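Local coordinates for protein transcription initiation factor IIB (Methanocaldococcus jannaschii, PDB 5O9J) that probably excises itself from its host transcription factor by protein splicing, as a mini-intein with the HINT fold, at residues A[119-124]-A[141-146]; A[100-105]-A[113-118]; A[29-34]-A[69-74]; A[9-14]-A[170-175]; A[81-86]-A[147-152]. All blocks are in the same frame, centred on the assembly; numbering follows the deposited sequence.

Interaction 1 of 5, residues A[119-124]-A[141-146]; sequences ILVLAK and SDFIFL
Val121 and Phe145 face each other as a non-hydrogen-bonded pair and lie side by side on one face of the sheet. Val121 CG1, anti to its own N (chi1 -174°), sits over a face of the Phe145 ring, while CG2 reaches Phe145 CE2 at 3.6 Å. Ile119 CG2 comes to the edge of that ring, and Val121 CG1 meets Phe143 CB at 3.8 Å. On the reverse face Leu122 CB packs on Ile144 CG1, and Leu122 CD2 meets Leu146 CD1 at 4.1 Å, the two leucines crossing at about a right angle. The frame is an antiparallel pair of the HINT fold, with 119-123 also bonded to strand 96-102. Leu120 and Leu146 exchange two backbone bonds, as do Leu122 and Ile144 (Leu122 N to Ile144 O and Ile144 N to Leu122 O, each 2.8 Å). At the polar edge, Asp142 O takes Lys124 N at 2.7 Å and Ser141 OG at 2.8 Å from opposite faces of its carbonyl plane; beside it Lys124 runs along Asp142 CB.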
# COMPACT_ATOMS: atom_id res chain seq x y z
N ILE A 119 -2.06 -16.00 12.32
CA ILE A 119 -0.90 -16.27 11.48
C ILE A 119 -1.06 -15.60 10.12
O ILE A 119 -1.95 -15.96 9.35
CB ILE A 119 -0.68 -17.78 11.28
CG1 ILE A 119 -0.43 -18.47 12.62
CG2 ILE A 119 0.49 -18.02 10.32
CD1 ILE A 119 -0.10 -19.95 12.50
N LEU A 120 -0.21 -14.63 9.85
CA LEU A 120 -0.21 -13.95 8.56
C LEU A 120 0.76 -14.61 7.61
O LEU A 120 1.78 -15.16 8.01
CB LEU A 120 0.15 -12.47 8.72
CG LEU A 120 -0.85 -11.63 9.51
CD1 LEU A 120 -0.51 -10.14 9.39
CD2 LEU A 120 -2.26 -11.91 9.02
N VAL A 121 0.42 -14.56 6.32
CA VAL A 121 1.33 -15.05 5.30
C VAL A 121 1.96 -13.85 4.61
O VAL A 121 1.29 -13.10 3.93
CB VAL A 121 0.60 -15.93 4.27
CG1 VAL A 121 1.62 -16.55 3.30
CG2 VAL A 121 -0.20 -17.02 4.98
N LEU A 122 3.26 -13.67 4.82
CA LEU A 122 3.96 -12.56 4.19
C LEU A 122 4.80 -13.06 3.04
O LEU A 122 5.29 -14.18 3.08
CB LEU A 122 4.83 -11.82 5.20
CG LEU A 122 4.12 -10.83 6.13
CD1 LEU A 122 3.33 -11.54 7.20
CD2 LEU A 122 5.12 -9.86 6.75
N ALA A 123 4.96 -12.23 2.03
CA ALA A 123 5.90 -12.56 0.97
C ALA A 123 7.30 -12.46 1.55
O ALA A 123 7.55 -11.70 2.49
CB ALA A 123 5.74 -11.64 -0.22
N LYS A 124 8.23 -13.24 1.02
CA LYS A 124 9.61 -13.14 1.44
C LYS A 124 10.30 -12.07 0.61
O LYS A 124 11.03 -12.35 -0.33
CB LYS A 124 10.30 -14.49 1.31
CG LYS A 124 11.37 -14.73 2.35
CD LYS A 124 12.00 -16.10 2.20
CE LYS A 124 13.34 -16.14 2.90
NZ LYS A 124 14.24 -15.08 2.36
N SER A 141 7.56 -15.69 -5.64
CA SER A 141 8.06 -15.40 -4.30
C SER A 141 7.94 -16.58 -3.34
O SER A 141 7.05 -17.42 -3.48
CB SER A 141 7.33 -14.19 -3.72
OG SER A 141 7.87 -13.84 -2.46
N ASP A 142 8.84 -16.63 -2.37
CA ASP A 142 8.67 -17.51 -1.22
C ASP A 142 7.77 -16.80 -0.23
O ASP A 142 7.65 -15.58 -0.27
CB ASP A 142 10.01 -17.86 -0.59
CG ASP A 142 10.84 -18.79 -1.45
OD1 ASP A 142 10.25 -19.76 -2.00
OD2 ASP A 142 12.06 -18.57 -1.57
N PHE A 143 7.12 -17.56 0.65
CA PHE A 143 6.22 -16.99 1.64
C PHE A 143 6.63 -17.41 3.04
O PHE A 143 7.16 -18.49 3.24
CB PHE A 143 4.77 -17.41 1.36
CG PHE A 143 4.25 -16.92 0.04
CD1 PHE A 143 3.63 -15.68 -0.05
CD2 PHE A 143 4.39 -17.69 -1.11
CE1 PHE A 143 3.16 -15.22 -1.27
CE2 PHE A 143 3.92 -17.23 -2.33
CZ PHE A 143 3.30 -15.99 -2.41
N ILE A 144 6.40 -16.55 4.02
CA ILE A 144 6.75 -16.86 5.38
C ILE A 144 5.54 -16.65 6.27
O ILE A 144 4.65 -15.86 5.94
CB ILE A 144 7.94 -16.01 5.86
CG1 ILE A 144 7.60 -14.53 5.79
CG2 ILE A 144 9.17 -16.30 5.00
CD1 ILE A 144 8.76 -13.63 6.12
N PHE A 145 5.50 -17.36 7.40
CA PHE A 145 4.33 -17.36 8.27
C PHE A 145 4.66 -16.77 9.63
O PHE A 145 5.48 -17.31 10.38
CB PHE A 145 3.80 -18.79 8.43
CG PHE A 145 3.38 -19.41 7.12
CD1 PHE A 145 4.32 -19.93 6.26
CD2 PHE A 145 2.05 -19.44 6.75
CE1 PHE A 145 3.94 -20.48 5.05
CE2 PHE A 145 1.66 -20.00 5.54
CZ PHE A 145 2.61 -20.52 4.68
N LEU A 146 4.02 -15.65 9.96
CA LEU A 146 4.38 -14.91 11.15
C LEU A 146 3.16 -14.55 11.99
O LEU A 146 2.17 -14.03 11.46
CB LEU A 146 5.14 -13.64 10.75
CG LEU A 146 6.41 -13.81 9.90
CD1 LEU A 146 6.89 -12.46 9.37
CD2 LEU A 146 7.53 -14.52 10.66

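Interaction 2 of 5, residues A[100-105]-A[113-118]; sequences TIRDNE and ELKVGD
Arg102 grips Asp118 through two parallel bonds, NE to OD1 at 3.0 Å and NH1 to OD2 at a very short 2.5 Å. The guanidinium and carboxylate planes are 26° apart, so this is a nearly flat bidentate salt bridge, with OD1 met on its syn side. A bend at chi2 (-69°) folds the arginine chain over toward the loop, where NH1 also gives a hydrogen bond to Glu113 O at 3.1 Å, within the guanidinium plane. Both carboxylate oxygens have further donors. OD2 takes Lys115 N at 3.0 Å from above the carboxylate plane, and OD1 takes a water, 2.8 Å away, that also donates to Ile101 O. A type II turn, Lys115 to Asp118, brings the Lys115 amide and the acid together. Lys115 CE lies over one face of the guanidinium, with Lys115 NZ 4.2 Å from Arg102 NH1. Thr100 OG1 packs on Leu114 CD2, while its hydrogen bond goes to Val98 O. An alanine in place of Arg102 would probably leave the buried Asp118 carboxylate without its countercharge and Glu113 O without this donor, freeing the loop to shift. Strand 96-102 and the loop leading to strand 119-123 are thus tied by charge, and the dense set of donors around Asp118 would probably favour its ionised form despite burial.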
# COMPACT_ATOMS: atom_id res chain seq x y z
N THR A 100 -4.43 -14.60 5.78
CA THR A 100 -4.37 -15.13 7.13
C THR A 100 -4.69 -16.62 7.09
O THR A 100 -5.42 -17.08 6.21
CB THR A 100 -5.37 -14.43 8.08
OG1 THR A 100 -5.41 -13.02 7.80
CG2 THR A 100 -4.99 -14.64 9.53
N ILE A 101 -4.16 -17.39 8.03
CA ILE A 101 -4.61 -18.76 8.17
C ILE A 101 -5.86 -18.79 9.03
O ILE A 101 -5.84 -18.43 10.20
CB ILE A 101 -3.53 -19.67 8.77
CG1 ILE A 101 -2.36 -19.78 7.80
CG2 ILE A 101 -4.12 -21.04 9.06
CD1 ILE A 101 -1.34 -20.84 8.15
N ARG A 102 -6.96 -19.20 8.43
CA ARG A 102 -8.22 -19.29 9.15
C ARG A 102 -8.88 -20.59 8.75
O ARG A 102 -9.02 -20.86 7.56
CB ARG A 102 -9.13 -18.10 8.84
CG ARG A 102 -8.68 -16.80 9.47
CD ARG A 102 -8.86 -16.84 10.98
NE ARG A 102 -8.46 -15.59 11.62
CZ ARG A 102 -9.24 -14.51 11.70
NH1 ARG A 102 -8.79 -13.42 12.30
NH2 ARG A 102 -10.46 -14.52 11.18
N ASP A 103 -9.25 -21.39 9.74
CA ASP A 103 -9.81 -22.71 9.49
C ASP A 103 -8.95 -23.48 8.48
O ASP A 103 -9.47 -23.87 7.41
CB ASP A 103 -11.23 -22.62 8.97
CG ASP A 103 -12.17 -21.91 9.94
OD1 ASP A 103 -12.13 -22.18 11.17
OD2 ASP A 103 -12.97 -21.06 9.46
N ASN A 104 -7.65 -23.64 8.76
CA ASN A 104 -6.85 -24.61 7.97
C ASN A 104 -6.49 -24.13 6.56
O ASN A 104 -5.78 -24.82 5.85
CB ASN A 104 -7.64 -25.93 8.00
CG ASN A 104 -7.79 -26.48 9.43
OD1 ASN A 104 -8.31 -25.83 10.34
ND2 ASN A 104 -7.61 -27.77 9.51
N GLU A 105 -6.99 -22.96 6.18
CA GLU A 105 -6.71 -22.39 4.87
C GLU A 105 -6.08 -20.99 4.93
O GLU A 105 -6.19 -20.32 5.95
CB GLU A 105 -7.99 -22.30 4.05
CG GLU A 105 -8.44 -23.61 3.46
CD GLU A 105 -9.71 -23.45 2.67
OE1 GLU A 105 -10.29 -22.33 2.71
OE2 GLU A 105 -10.12 -24.43 2.02
N GLU A 113 -10.57 -7.33 11.61
CA GLU A 113 -11.06 -8.61 12.09
C GLU A 113 -9.91 -9.53 12.49
O GLU A 113 -10.11 -10.68 12.89
CB GLU A 113 -11.93 -9.28 11.04
CG GLU A 113 -13.17 -8.48 10.66
CD GLU A 113 -14.11 -9.23 9.72
OE1 GLU A 113 -13.88 -10.44 9.48
OE2 GLU A 113 -15.08 -8.61 9.22
N LEU A 114 -8.69 -9.02 12.38
CA LEU A 114 -7.52 -9.76 12.81
C LEU A 114 -7.42 -9.79 14.33
O LEU A 114 -7.91 -8.88 15.01
CB LEU A 114 -6.25 -9.15 12.23
CG LEU A 114 -6.03 -9.33 10.73
CD1 LEU A 114 -4.87 -8.46 10.31
CD2 LEU A 114 -5.75 -10.79 10.41
N LYS A 115 -6.79 -10.83 14.86
CA LYS A 115 -6.60 -10.98 16.30
C LYS A 115 -5.15 -11.33 16.60
O LYS A 115 -4.49 -11.98 15.80
CB LYS A 115 -7.53 -12.06 16.84
CG LYS A 115 -9.01 -11.71 16.70
CD LYS A 115 -9.90 -12.94 16.84
CE LYS A 115 -9.63 -13.95 15.73
NZ LYS A 115 -10.66 -15.03 15.69
N VAL A 116 -4.66 -10.91 17.76
CA VAL A 116 -3.33 -11.30 18.22
C VAL A 116 -3.23 -12.83 18.19
O VAL A 116 -4.19 -13.51 18.53
CB VAL A 116 -3.04 -10.78 19.66
CG1 VAL A 116 -1.70 -11.31 20.17
CG2 VAL A 116 -3.05 -9.25 19.68
N GLY A 117 -2.10 -13.36 17.75
CA GLY A 117 -1.96 -14.79 17.60
C GLY A 117 -2.31 -15.31 16.21
O GLY A 117 -1.94 -16.43 15.84
N ASP A 118 -3.03 -14.50 15.43
CA ASP A 118 -3.32 -14.86 14.04
C ASP A 118 -2.03 -15.07 13.27
O ASP A 118 -1.03 -14.41 13.54
CB ASP A 118 -4.15 -13.77 13.35
CG ASP A 118 -5.62 -14.15 13.22
OD1 ASP A 118 -5.92 -15.36 13.19
OD2 ASP A 118 -6.46 -13.23 13.15
O HOH W 1 -4.43 -17.56 12.16

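Interaction 3 of 5, residues A[29-34]-A[69-74]; sequences DKIIEN and SEVSRH. With GOL (glycerol), chain G.
The Arg73 guanidinium carries Ile32 on one face, with CD1 3.7 Å from Arg73 NE and CG2 3.8 Å from Arg73 NH2, while Asp29 OD1 and Glu33 OE2 stand at its edge. Asp29 OD1 meets Arg73 NH1 at 2.7 Å in a salt bridge, its carboxylate plane turned 68° from the guanidinium, although the place of OD1 is less sure because a glycerol, probably from the crystallisation liquor, crowds it. Glu33 OE2 adds a long salt bridge at 3.8 Å to Arg73 NH1. The arginine chain is extended from CG to NE, which carries the charge past Ile32 to the helix's polar side. Deeper in, Ile31 CG2 packs on Val71 CG2 at 3.7 Å, where helix 29-33 and strand 70-74 meet at 101°. A leucine at Arg73 would probably leave Asp29 and Glu33 without their shared countercharge and Ile32 without its flat cover. Glu45 OE1, salt-bridged to Arg73 NE, adds to one less certain and one long partner, balancing the charge and probably limiting the guanidinium's turning.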
# COMPACT_ATOMS: atom_id res chain seq x y z
N ASP A 29 1.37 15.30 -1.78
CA ASP A 29 1.09 16.65 -1.31
C ASP A 29 1.69 17.68 -2.26
O ASP A 29 1.02 18.64 -2.63
CB ASP A 29 1.65 16.87 0.10
CG ASP A 29 0.72 16.35 1.18
OD1 ASP A 29 -0.44 16.03 0.87
OD2 ASP A 29 1.15 16.28 2.34
N LYS A 30 2.93 17.46 -2.68
CA LYS A 30 3.62 18.40 -3.56
C LYS A 30 2.93 18.49 -4.93
O LYS A 30 2.79 19.57 -5.49
CB LYS A 30 5.08 17.99 -3.74
CG LYS A 30 5.81 18.74 -4.84
CD LYS A 30 6.82 17.84 -5.55
CE LYS A 30 7.60 18.62 -6.60
NZ LYS A 30 8.03 17.73 -7.71
N ILE A 31 2.51 17.34 -5.45
CA ILE A 31 1.77 17.26 -6.71
C ILE A 31 0.44 18.02 -6.68
O ILE A 31 0.10 18.78 -7.60
CB ILE A 31 1.47 15.80 -7.06
CG1 ILE A 31 2.75 15.06 -7.46
CG2 ILE A 31 0.48 15.70 -8.19
CD1 ILE A 31 2.47 13.62 -7.80
N ILE A 32 -0.33 17.77 -5.63
CA ILE A 32 -1.65 18.37 -5.51
C ILE A 32 -1.51 19.88 -5.32
O ILE A 32 -2.16 20.66 -6.02
CB ILE A 32 -2.44 17.76 -4.36
CG1 ILE A 32 -2.86 16.34 -4.73
CG2 ILE A 32 -3.68 18.60 -4.04
CD1 ILE A 32 -3.55 15.59 -3.59
N GLU A 33 -0.63 20.29 -4.41
CA GLU A 33 -0.45 21.70 -4.11
C GLU A 33 0.09 22.50 -5.30
O GLU A 33 -0.01 23.73 -5.33
CB GLU A 33 0.45 21.85 -2.88
CG GLU A 33 -0.24 21.36 -1.59
CD GLU A 33 0.73 20.93 -0.49
OE1 GLU A 33 1.96 21.14 -0.64
OE2 GLU A 33 0.25 20.39 0.54
N ASN A 34 0.62 21.80 -6.31
CA ASN A 34 1.13 22.43 -7.53
C ASN A 34 0.23 22.23 -8.74
O ASN A 34 0.55 22.68 -9.84
CB ASN A 34 2.53 21.89 -7.86
CG ASN A 34 3.59 22.35 -6.89
OD1 ASN A 34 3.46 23.41 -6.27
ND2 ASN A 34 4.64 21.56 -6.74
N SER A 69 -1.30 7.67 -13.31
CA SER A 69 -2.19 8.55 -14.07
C SER A 69 -2.69 9.70 -13.20
O SER A 69 -2.78 10.83 -13.66
CB SER A 69 -3.37 7.76 -14.63
OG SER A 69 -4.04 7.09 -13.58
N GLU A 70 -3.02 9.40 -11.95
CA GLU A 70 -3.49 10.41 -11.02
C GLU A 70 -3.10 10.04 -9.59
O GLU A 70 -2.78 8.89 -9.29
CB GLU A 70 -5.01 10.60 -11.13
CG GLU A 70 -5.81 9.34 -10.86
CD GLU A 70 -7.32 9.51 -11.00
OE1 GLU A 70 -7.77 10.31 -11.85
OE2 GLU A 70 -8.05 8.82 -10.25
N VAL A 71 -3.11 11.03 -8.70
CA VAL A 71 -2.87 10.78 -7.28
C VAL A 71 -4.02 11.38 -6.49
O VAL A 71 -4.74 12.24 -6.99
CB VAL A 71 -1.54 11.40 -6.79
CG1 VAL A 71 -0.36 10.86 -7.60
CG2 VAL A 71 -1.60 12.91 -6.86
N SER A 72 -4.19 10.92 -5.27
CA SER A 72 -5.26 11.45 -4.45
C SER A 72 -4.95 11.27 -2.97
O SER A 72 -4.04 10.52 -2.60
CB SER A 72 -6.60 10.78 -4.82
OG SER A 72 -6.69 9.46 -4.32
N ARG A 73 -5.71 11.97 -2.15
CA ARG A 73 -5.60 11.89 -0.70
C ARG A 73 -6.98 12.12 -0.11
O ARG A 73 -7.84 12.74 -0.76
CB ARG A 73 -4.60 12.91 -0.16
CG ARG A 73 -5.09 14.37 -0.30
CD ARG A 73 -4.05 15.40 0.15
NE ARG A 73 -4.50 16.76 -0.17
CZ ARG A 73 -3.75 17.86 -0.01
NH1 ARG A 73 -2.52 17.76 0.45
NH2 ARG A 73 -4.25 19.05 -0.33
N HIS A 74 -7.20 11.63 1.10
CA HIS A 74 -8.41 11.95 1.86
C HIS A 74 -8.10 11.89 3.34
O HIS A 74 -7.16 11.20 3.75
CB HIS A 74 -9.57 11.01 1.49
CG HIS A 74 -9.27 9.55 1.70
ND1 HIS A 74 -9.56 8.89 2.87
CD2 HIS A 74 -8.73 8.63 0.86
CE1 HIS A 74 -9.20 7.63 2.76
NE2 HIS A 74 -8.69 7.43 1.56
C1 GOL G . -2.27 16.19 3.62
O1 GOL G . -1.68 15.45 2.57
C2 GOL G . -1.20 16.84 4.48
O2 GOL G . -0.96 18.14 3.98
C3 GOL G . -1.72 16.94 5.91
O3 GOL G . -1.07 18.01 6.57

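Interaction 4 of 5, residues A[9-14]-A[170-175]; sequences EPIIIK and ENFVAG
Ile11 leans on the end of strand 171-174, and its branches show how. Ile11 CB lies 4.2 Å from Val173 O. Ile11 CG2, anti to the carbonyl carbon, runs on to meet Val173 O at 3.5 Å, and presses against Ala174 CB at 3.4 Å, tighter than usual van der Waals contact. The other branch, CG1, is set between the backbone N and the carbonyl carbon (chi1 45°); the Ile11 side chain also touches Ile24 and Leu27 of helix 24-33. One direct backbone bond joins the segments, Gly175 N to Pro10 O at 2.9 Å. Two waters extend the link: one donates to Glu9 OE1 and Ala174 O, the other to Val173 O while accepting from Ile12 N. Glu9 OE1 sits 3.4 Å from Gly175 CA, where a side chain would clash. Strands 10-14 and 171-174 differ in direction by 113° and belong to different sheets, so this buried seam joins early and late parts of the chain, as in the pseudo-symmetric all-beta HINT fold of inteins.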
# COMPACT_ATOMS: atom_id res chain seq x y z
N GLU A 9 5.01 5.97 4.06
CA GLU A 9 5.49 4.82 3.29
C GLU A 9 6.33 5.24 2.09
O GLU A 9 5.85 5.92 1.19
CB GLU A 9 4.32 3.95 2.82
CG GLU A 9 3.41 3.48 3.92
CD GLU A 9 4.16 2.83 5.05
OE1 GLU A 9 4.96 1.90 4.79
OE2 GLU A 9 3.95 3.25 6.22
N PRO A 10 7.60 4.82 2.08
CA PRO A 10 8.48 5.12 0.95
C PRO A 10 8.05 4.44 -0.33
O PRO A 10 7.62 3.28 -0.30
CB PRO A 10 9.84 4.60 1.43
CG PRO A 10 9.52 3.63 2.47
CD PRO A 10 8.30 4.11 3.15
N ILE A 11 8.14 5.17 -1.44
CA ILE A 11 7.94 4.60 -2.76
C ILE A 11 9.14 4.93 -3.62
O ILE A 11 9.81 5.94 -3.41
CB ILE A 11 6.70 5.15 -3.48
CG1 ILE A 11 6.62 6.67 -3.34
CG2 ILE A 11 5.45 4.52 -2.96
CD1 ILE A 11 5.37 7.26 -3.95
N ILE A 12 9.37 4.08 -4.61
CA ILE A 12 10.47 4.25 -5.53
C ILE A 12 9.87 4.78 -6.80
O ILE A 12 9.02 4.13 -7.40
CB ILE A 12 11.23 2.90 -5.76
CG1 ILE A 12 11.86 2.41 -4.46
CG2 ILE A 12 12.29 3.07 -6.83
CD1 ILE A 12 12.16 0.91 -4.42
N ILE A 13 10.29 5.97 -7.22
CA ILE A 13 9.65 6.60 -8.37
C ILE A 13 10.60 7.08 -9.44
O ILE A 13 11.80 7.20 -9.22
CB ILE A 13 8.81 7.83 -7.94
CG1 ILE A 13 9.70 8.90 -7.31
CG2 ILE A 13 7.71 7.42 -6.97
CD1 ILE A 13 8.97 10.20 -6.98
N LYS A 14 10.02 7.35 -10.61
CA LYS A 14 10.64 8.17 -11.64
C LYS A 14 9.83 9.45 -11.78
O LYS A 14 8.64 9.39 -12.09
CB LYS A 14 10.70 7.45 -12.98
CG LYS A 14 11.98 6.73 -13.28
CD LYS A 14 12.08 6.49 -14.76
CE LYS A 14 13.06 5.40 -15.10
NZ LYS A 14 13.12 5.20 -16.58
N GLU A 170 -2.64 -1.95 -11.37
CA GLU A 170 -3.54 -1.84 -10.22
C GLU A 170 -2.93 -2.38 -8.93
O GLU A 170 -3.61 -2.97 -8.09
CB GLU A 170 -4.87 -2.53 -10.53
CG GLU A 170 -5.62 -1.88 -11.68
CD GLU A 170 -7.05 -2.36 -11.81
OE1 GLU A 170 -7.51 -3.11 -10.92
OE2 GLU A 170 -7.73 -1.97 -12.79
N ASN A 171 -1.62 -2.18 -8.79
CA ASN A 171 -0.89 -2.38 -7.55
C ASN A 171 0.29 -1.43 -7.56
O ASN A 171 0.56 -0.80 -8.59
CB ASN A 171 -0.42 -3.84 -7.39
CG ASN A 171 0.66 -4.21 -8.39
OD1 ASN A 171 1.83 -3.87 -8.22
ND2 ASN A 171 0.27 -4.90 -9.46
N PHE A 172 0.98 -1.29 -6.44
CA PHE A 172 2.29 -0.67 -6.46
C PHE A 172 3.09 -1.06 -5.23
O PHE A 172 2.56 -1.58 -4.24
CB PHE A 172 2.21 0.87 -6.58
CG PHE A 172 1.42 1.54 -5.50
CD1 PHE A 172 2.04 1.96 -4.33
CD2 PHE A 172 0.07 1.81 -5.67
CE1 PHE A 172 1.31 2.60 -3.33
CE2 PHE A 172 -0.66 2.45 -4.70
CZ PHE A 172 -0.04 2.85 -3.52
N VAL A 173 4.39 -0.84 -5.32
CA VAL A 173 5.30 -1.19 -4.25
C VAL A 173 5.50 0.03 -3.38
O VAL A 173 5.77 1.12 -3.88
CB VAL A 173 6.65 -1.67 -4.82
CG1 VAL A 173 7.69 -1.68 -3.75
CG2 VAL A 173 6.49 -3.05 -5.46
N ALA A 174 5.33 -0.15 -2.07
CA ALA A 174 5.47 0.94 -1.11
C ALA A 174 5.65 0.40 0.29
O ALA A 174 4.88 -0.46 0.73
CB ALA A 174 4.25 1.85 -1.16
N GLY A 175 6.66 0.89 0.99
CA GLY A 175 6.88 0.49 2.37
C GLY A 175 7.69 -0.78 2.46
O GLY A 175 8.00 -1.41 1.44
O HOH W 2 3.49 -0.28 3.65
O HOH W 3 7.49 1.82 -5.56

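Interaction 5 of 5, residues A[81-86]-A[147-152]; sequences EIVVEG and KIKEIN
Glu81 and Asn152 lie side by side, pointing the same way, and their ends meet: Asn152 ND2 gives a hydrogen bond to Glu81 OE1 at 3.1 Å, nearly along the carboxylate C-O bond and in the amide plane. The carboxylate and amide planes are nonetheless 61° apart. Asn152 ND2 also donates to Glu150 OE1 at 3.0 Å, so one amide bridges two acids and probably eases their repulsion. Next along, Val83 and Glu150 also run together in the same direction, CB to CB at 4.1 Å; Lys149 crosses Val83 obliquely, its CE near Val83 CG1, whereas Glu150 CB is near Val83 CG2. Here the pairing slips by one residue: Lys149 and Glu150 both face Val83, a classic beta bulge in the antiparallel pair of strands 79-84 and 143-154. Val83 O takes both amides, Lys149 N at a short 2.5 Å and Glu150 N at 3.1 Å. Ile82 and Ile151 point to the opposite face. Ile82 CG2, anti to its backbone N, reaches Ile148 CG1 at 4.0 Å in an oblique crossing, and Val84 CG1 meets the same Ile148 atom; Leu120 and Leu114 pack against Ile82 and Ile148. Past the bulge Glu85 crosses Lys147 obliquely, and its OE2 accepts Lys147 N at 2.8 Å from above the carboxylate plane, while Glu85 N binds Lys147 O.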
# COMPACT_ATOMS: atom_id res chain seq x y z
N GLU A 81 -2.06 -0.49 13.19
CA GLU A 81 -0.68 -0.94 13.09
C GLU A 81 -0.62 -2.41 13.46
O GLU A 81 -0.89 -2.78 14.60
CB GLU A 81 0.24 -0.12 13.98
CG GLU A 81 1.69 -0.50 13.87
CD GLU A 81 2.53 0.18 14.93
OE1 GLU A 81 2.28 -0.06 16.12
OE2 GLU A 81 3.45 0.95 14.57
N ILE A 82 -0.29 -3.26 12.48
CA ILE A 82 -0.10 -4.68 12.73
C ILE A 82 1.36 -4.96 13.01
O ILE A 82 2.22 -4.60 12.21
CB ILE A 82 -0.53 -5.54 11.53
CG1 ILE A 82 -1.97 -5.23 11.12
CG2 ILE A 82 -0.40 -7.02 11.86
CD1 ILE A 82 -2.39 -5.93 9.84
N VAL A 83 1.65 -5.60 14.14
CA VAL A 83 3.03 -5.94 14.46
C VAL A 83 3.17 -7.45 14.58
O VAL A 83 2.44 -8.08 15.34
CB VAL A 83 3.49 -5.27 15.76
CG1 VAL A 83 4.98 -5.48 15.97
CG2 VAL A 83 3.18 -3.78 15.72
N VAL A 84 4.10 -8.03 13.81
CA VAL A 84 4.29 -9.48 13.79
C VAL A 84 5.66 -9.86 14.33
O VAL A 84 6.47 -8.97 14.61
CB VAL A 84 4.12 -10.07 12.36
CG1 VAL A 84 2.71 -9.81 11.83
CG2 VAL A 84 5.16 -9.49 11.42
N GLU A 85 5.91 -11.16 14.48
CA GLU A 85 7.22 -11.67 14.92
C GLU A 85 8.38 -11.02 14.18
O GLU A 85 8.30 -10.79 12.97
CB GLU A 85 7.33 -13.19 14.70
CG GLU A 85 6.20 -14.06 15.19
CD GLU A 85 6.37 -15.50 14.69
OE1 GLU A 85 7.53 -15.91 14.46
OE2 GLU A 85 5.36 -16.20 14.49
N GLY A 86 9.47 -10.76 14.89
CA GLY A 86 10.62 -10.09 14.31
C GLY A 86 10.43 -8.58 14.25
O GLY A 86 11.21 -7.86 13.62
N LYS A 147 3.25 -14.83 13.29
CA LYS A 147 2.18 -14.51 14.22
C LYS A 147 2.08 -13.01 14.47
O LYS A 147 3.09 -12.31 14.58
CB LYS A 147 2.37 -15.23 15.56
CG LYS A 147 1.98 -16.71 15.57
CD LYS A 147 2.04 -17.29 16.99
CE LYS A 147 1.71 -18.78 17.03
NZ LYS A 147 2.87 -19.66 17.37
N ILE A 148 0.85 -12.51 14.57
CA ILE A 148 0.62 -11.14 15.00
C ILE A 148 0.96 -11.00 16.49
O ILE A 148 0.51 -11.80 17.31
CB ILE A 148 -0.84 -10.72 14.74
CG1 ILE A 148 -1.13 -10.69 13.23
CG2 ILE A 148 -1.13 -9.38 15.39
CD1 ILE A 148 -2.57 -10.36 12.88
N LYS A 149 1.77 -10.00 16.83
CA LYS A 149 2.08 -9.72 18.23
C LYS A 149 1.17 -8.64 18.80
O LYS A 149 0.53 -8.84 19.84
CB LYS A 149 3.54 -9.28 18.38
CG LYS A 149 4.56 -10.37 18.13
CD LYS A 149 5.89 -10.01 18.78
CE LYS A 149 6.39 -8.65 18.32
NZ LYS A 149 7.64 -8.24 19.04
N GLU A 150 1.12 -7.50 18.12
CA GLU A 150 0.25 -6.41 18.54
C GLU A 150 -0.67 -5.98 17.41
O GLU A 150 -0.36 -6.18 16.23
CB GLU A 150 1.06 -5.20 19.01
CG GLU A 150 1.94 -5.45 20.22
CD GLU A 150 2.94 -4.34 20.46
OE1 GLU A 150 2.73 -3.21 19.95
OE2 GLU A 150 3.96 -4.59 21.15
N ILE A 151 -1.81 -5.42 17.79
CA ILE A 151 -2.68 -4.67 16.89
C ILE A 151 -3.02 -3.34 17.57
O ILE A 151 -3.83 -3.30 18.50
CB ILE A 151 -3.98 -5.41 16.55
CG1 ILE A 151 -3.69 -6.75 15.89
CG2 ILE A 151 -4.82 -4.56 15.63
CD1 ILE A 151 -4.95 -7.55 15.57
N ASN A 152 -2.40 -2.26 17.11
CA ASN A 152 -2.59 -0.97 17.73
C ASN A 152 -3.40 -0.06 16.84
O ASN A 152 -3.29 -0.13 15.63
CB ASN A 152 -1.24 -0.33 18.05
CG ASN A 152 -0.38 -1.21 18.92
OD1 ASN A 152 -0.86 -1.82 19.87
ND2 ASN A 152 0.91 -1.29 18.60

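In the fold
Interactions 1 and 5 share strand 143-154 and belong to one sheet, with Leu120 of interaction 1 packing on Ile82 and Ile148 of interaction 5. Interaction 2 adjoins both: Ile119 pairs with Ile101, and Asp118 and Gly117 with Ile148, so the three form one continuous block on one side of the chain's centre. Interaction 3 lies on the opposite side, its centre about 32 Å from that of interaction 1. Between these ends sits interaction 4, the most buried, closing the long loop that encloses the others. Chemistry follows place: interaction 4 relies on close apolar packing, one backbone bond and bridging waters, 1 and 5 on strand ladders, 2 and 3 on partly buried arginine salt bridges.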